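Long-range contact in BH1974 protein (Bacillus halodurans, PDB 3ON5), which is an XdhC/CoxI-family protein that, like its XdhC relatives, probably assists the maturation of a molybdenum-containing xanthine dehydrogenase: residues A[224-235]-A[243-254]. Residues are numbered along the deposited sequence; the frame is centred on the assembly and turned at random. Where two conformers were deposited one is given.
Sequences YTVVTDWRPNQC and ADEIIVDFPADF
The Y224 ring lies flat over the D244 side chain, ring and carboxylate planes 17° apart. D244 CB sits over the ring face, 3.4 Å from Y224 CE1. CG of Y224 is anti to its backbone N (chi1 -176°), which carries the hydroxyl along to E245. There Y224 OH donates to E245 OE2 at 2.7 Å, near the plane of the ring. An alanine at Y224 would take away both ring and hydroxyl, and would probably leave E245 OE2 without this donor and the D244 side chain uncovered on that side. D244 OD2 accepts two bonds, from T225 N (2.8 Å) and T225 OG1, which reach it from opposite faces of the carboxylate plane. Strands 224-229 and 245-248 then pair in parallel, with V227 N bonded to E245 O and I247 N to V227 O. T228 CG2 stands over the centre of the F254 ring, 3.7 Å from the centroid, while T228 OG1 donates to I247 O at 2.9 Å. A water bridges T228 OG1 and D249 O. Past the strands, W230 CB packs over the F250 ring, 3.6 Å from F250 CD1. Strand 245-248 is outermost in the chain's parallel Rossmann sheet; strand 200-205 flanks strand 224-229 on its other side. The outer strand is thus joined to its neighbour by backbone bonds, with carboxylate bonds to Y224 and T225 near its start and aromatic packing from F250 and F254 after its end.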
# COMPACT_ATOMS: atom_id res chain seq x y z
N TYR A 224 23.85 -19.21 4.18
CA TYR A 224 24.85 -18.24 4.62
C TYR A 224 25.83 -18.15 3.46
O TYR A 224 26.39 -19.17 3.08
CB TYR A 224 25.49 -18.65 5.96
CG TYR A 224 26.46 -17.62 6.50
CD1 TYR A 224 26.03 -16.63 7.37
CD2 TYR A 224 27.83 -17.68 6.19
CE1 TYR A 224 26.93 -15.71 7.92
CE2 TYR A 224 28.73 -16.76 6.72
CZ TYR A 224 28.27 -15.78 7.58
OH TYR A 224 29.15 -14.88 8.11
N THR A 225 25.93 -16.98 2.81
CA THR A 225 26.75 -16.87 1.61
C THR A 225 28.05 -16.11 1.89
O THR A 225 28.06 -15.03 2.49
CB THR A 225 25.98 -16.19 0.47
OG1 THR A 225 25.42 -14.97 0.96
CG2 THR A 225 24.85 -17.07 -0.09
N VAL A 226 29.17 -16.73 1.43
CA VAL A 226 30.53 -16.19 1.47
C VAL A 226 31.00 -16.10 0.02
O VAL A 226 31.00 -17.10 -0.70
CB VAL A 226 31.53 -17.00 2.38
CG1 VAL A 226 32.96 -16.47 2.25
CG2 VAL A 226 31.09 -16.99 3.84
N VAL A 227 31.34 -14.88 -0.41
CA VAL A 227 31.88 -14.58 -1.74
C VAL A 227 33.32 -14.22 -1.58
O VAL A 227 33.64 -13.35 -0.76
CB VAL A 227 31.11 -13.46 -2.48
CG1 VAL A 227 31.74 -13.17 -3.85
CG2 VAL A 227 29.63 -13.79 -2.61
N THR A 228 34.20 -14.88 -2.34
CA THR A 228 35.63 -14.57 -2.32
C THR A 228 36.16 -14.52 -3.77
O THR A 228 35.75 -15.30 -4.64
CB THR A 228 36.42 -15.54 -1.43
OG1 THR A 228 37.82 -15.19 -1.48
CG2 THR A 228 36.19 -17.00 -1.78
N ASP A 229 37.01 -13.52 -4.02
CA ASP A 229 37.69 -13.23 -5.28
C ASP A 229 38.91 -12.36 -4.96
O ASP A 229 38.98 -11.76 -3.88
CB ASP A 229 36.72 -12.56 -6.27
CG ASP A 229 37.19 -12.51 -7.71
OD1 ASP A 229 38.08 -11.69 -8.02
OD2 ASP A 229 36.60 -13.21 -8.56
N TRP A 230 39.90 -12.34 -5.86
CA TRP A 230 41.15 -11.63 -5.69
C TRP A 230 41.11 -10.23 -6.33
O TRP A 230 42.07 -9.47 -6.20
CB TRP A 230 42.28 -12.46 -6.31
CG TRP A 230 42.14 -12.69 -7.78
CD1 TRP A 230 42.81 -12.03 -8.77
CD2 TRP A 230 41.31 -13.67 -8.44
NE1 TRP A 230 42.43 -12.52 -10.00
CE2 TRP A 230 41.52 -13.52 -9.82
CE3 TRP A 230 40.43 -14.67 -7.99
CZ2 TRP A 230 40.85 -14.31 -10.76
CZ3 TRP A 230 39.75 -15.44 -8.92
CH2 TRP A 230 39.97 -15.26 -10.29
N ARG A 231 39.99 -9.87 -7.01
CA ARG A 231 39.79 -8.62 -7.75
C ARG A 231 38.84 -7.67 -7.00
O ARG A 231 37.61 -7.83 -7.03
CB ARG A 231 39.24 -8.94 -9.14
CG ARG A 231 40.21 -9.80 -9.94
CD ARG A 231 39.58 -10.38 -11.16
NE ARG A 231 38.44 -11.23 -10.82
CZ ARG A 231 37.73 -11.90 -11.72
NH1 ARG A 231 38.04 -11.83 -13.01
NH2 ARG A 231 36.69 -12.63 -11.34
N PRO A 232 39.42 -6.65 -6.31
CA PRO A 232 38.62 -5.81 -5.42
C PRO A 232 37.46 -5.06 -6.07
O PRO A 232 36.45 -4.83 -5.37
CB PRO A 232 39.63 -4.79 -4.88
CG PRO A 232 40.86 -4.97 -5.68
CD PRO A 232 40.85 -6.37 -6.12
N ASN A 233 37.56 -4.68 -7.37
CA ASN A 233 36.46 -3.91 -7.96
C ASN A 233 35.30 -4.84 -8.35
O ASN A 233 34.20 -4.34 -8.50
CB ASN A 233 36.88 -3.02 -9.15
CG ASN A 233 37.24 -3.68 -10.45
OD1 ASN A 233 36.90 -4.83 -10.74
ND2 ASN A 233 37.93 -2.93 -11.30
N GLN A 234 35.49 -6.16 -8.40
CA GLN A 234 34.34 -7.03 -8.67
C GLN A 234 33.58 -7.31 -7.35
O GLN A 234 32.44 -7.78 -7.38
CB GLN A 234 34.77 -8.36 -9.32
CG GLN A 234 35.77 -8.28 -10.48
CD GLN A 234 35.24 -7.65 -11.73
OE1 GLN A 234 34.02 -7.60 -11.98
NE2 GLN A 234 36.15 -7.20 -12.57
N CYS A 235 34.25 -7.03 -6.19
CA CYS A 235 33.78 -7.33 -4.84
C CYS A 235 33.17 -6.12 -4.13
O CYS A 235 33.03 -6.17 -2.90
CB CYS A 235 34.93 -7.90 -4.00
SG CYS A 235 35.65 -9.42 -4.66
N ALA A 243 25.06 -11.02 0.34
CA ALA A 243 26.19 -11.81 0.81
C ALA A 243 26.49 -11.48 2.24
O ALA A 243 26.50 -10.30 2.61
CB ALA A 243 27.43 -11.58 -0.06
N ASP A 244 26.68 -12.51 3.06
CA ASP A 244 26.99 -12.38 4.48
C ASP A 244 28.45 -11.96 4.66
O ASP A 244 28.75 -11.13 5.51
CB ASP A 244 26.69 -13.70 5.18
CG ASP A 244 25.23 -14.07 5.09
OD1 ASP A 244 24.44 -13.59 5.93
OD2 ASP A 244 24.85 -14.78 4.11
N GLU A 245 29.34 -12.48 3.81
CA GLU A 245 30.76 -12.14 3.80
C GLU A 245 31.26 -12.00 2.39
O GLU A 245 30.91 -12.81 1.54
CB GLU A 245 31.63 -13.18 4.54
CG GLU A 245 31.38 -13.31 6.03
CD GLU A 245 32.27 -14.33 6.72
OE1 GLU A 245 33.51 -14.16 6.67
OE2 GLU A 245 31.73 -15.26 7.35
N ILE A 246 32.07 -10.97 2.15
CA ILE A 246 32.77 -10.73 0.90
C ILE A 246 34.26 -10.66 1.29
O ILE A 246 34.62 -9.71 2.00
CB ILE A 246 32.26 -9.48 0.09
CG1 ILE A 246 30.73 -9.43 -0.06
CG2 ILE A 246 32.98 -9.37 -1.27
CD1 ILE A 246 30.20 -8.11 -0.59
N ILE A 247 35.08 -11.66 0.94
CA ILE A 247 36.50 -11.67 1.35
C ILE A 247 37.41 -11.51 0.09
O ILE A 247 37.46 -12.40 -0.76
CB ILE A 247 36.81 -12.96 2.15
CG1 ILE A 247 35.94 -12.99 3.43
CG2 ILE A 247 38.30 -13.08 2.46
CD1 ILE A 247 35.71 -14.35 4.09
N VAL A 248 38.12 -10.37 -0.00
CA VAL A 248 38.99 -10.07 -1.15
C VAL A 248 40.40 -10.64 -0.84
O VAL A 248 41.12 -10.12 -0.01
CB VAL A 248 39.05 -8.56 -1.53
CG1 VAL A 248 39.82 -8.35 -2.82
CG2 VAL A 248 37.66 -7.98 -1.68
N ASP A 249 40.76 -11.72 -1.54
CA ASP A 249 41.99 -12.48 -1.35
C ASP A 249 42.27 -13.41 -2.49
O ASP A 249 41.33 -13.83 -3.16
CB ASP A 249 41.87 -13.34 -0.05
CG ASP A 249 42.78 -13.00 1.10
OD1 ASP A 249 43.96 -12.66 0.84
OD2 ASP A 249 42.37 -13.20 2.26
N PHE A 250 43.53 -13.84 -2.66
CA PHE A 250 43.84 -14.89 -3.64
C PHE A 250 43.34 -16.23 -3.08
O PHE A 250 43.45 -16.41 -1.86
CB PHE A 250 45.32 -14.95 -3.98
CG PHE A 250 45.75 -13.88 -4.93
CD1 PHE A 250 45.50 -13.99 -6.29
CD2 PHE A 250 46.47 -12.78 -4.48
CE1 PHE A 250 45.88 -12.99 -7.17
CE2 PHE A 250 46.91 -11.82 -5.38
CZ PHE A 250 46.57 -11.90 -6.71
N PRO A 251 42.74 -17.13 -3.91
CA PRO A 251 42.20 -18.41 -3.38
C PRO A 251 43.12 -19.12 -2.39
O PRO A 251 42.62 -19.56 -1.36
CB PRO A 251 42.06 -19.27 -4.62
CG PRO A 251 41.82 -18.31 -5.71
CD PRO A 251 42.53 -17.03 -5.36
N ALA A 252 44.44 -19.17 -2.66
CA ALA A 252 45.44 -19.80 -1.82
C ALA A 252 45.50 -19.18 -0.42
O ALA A 252 45.75 -19.90 0.54
CB ALA A 252 46.81 -19.70 -2.47
N ASP A 253 45.29 -17.85 -0.31
CA ASP A 253 45.28 -17.15 0.97
C ASP A 253 43.99 -17.41 1.68
O ASP A 253 44.00 -17.64 2.88
CB ASP A 253 45.49 -15.66 0.78
CG ASP A 253 46.88 -15.29 0.38
OD1 ASP A 253 47.83 -15.80 0.99
OD2 ASP A 253 47.01 -14.40 -0.49
N PHE A 254 42.87 -17.38 0.95
CA PHE A 254 41.56 -17.66 1.51
C PHE A 254 41.53 -19.04 2.15
O PHE A 254 41.20 -19.13 3.33
CB PHE A 254 40.48 -17.55 0.43
CG PHE A 254 39.09 -17.79 0.94
CD1 PHE A 254 38.32 -16.73 1.44
CD2 PHE A 254 38.52 -19.05 0.88
CE1 PHE A 254 37.01 -16.94 1.87
CE2 PHE A 254 37.22 -19.26 1.33
CZ PHE A 254 36.46 -18.20 1.80
O HOH W 1 39.52 -16.11 -3.35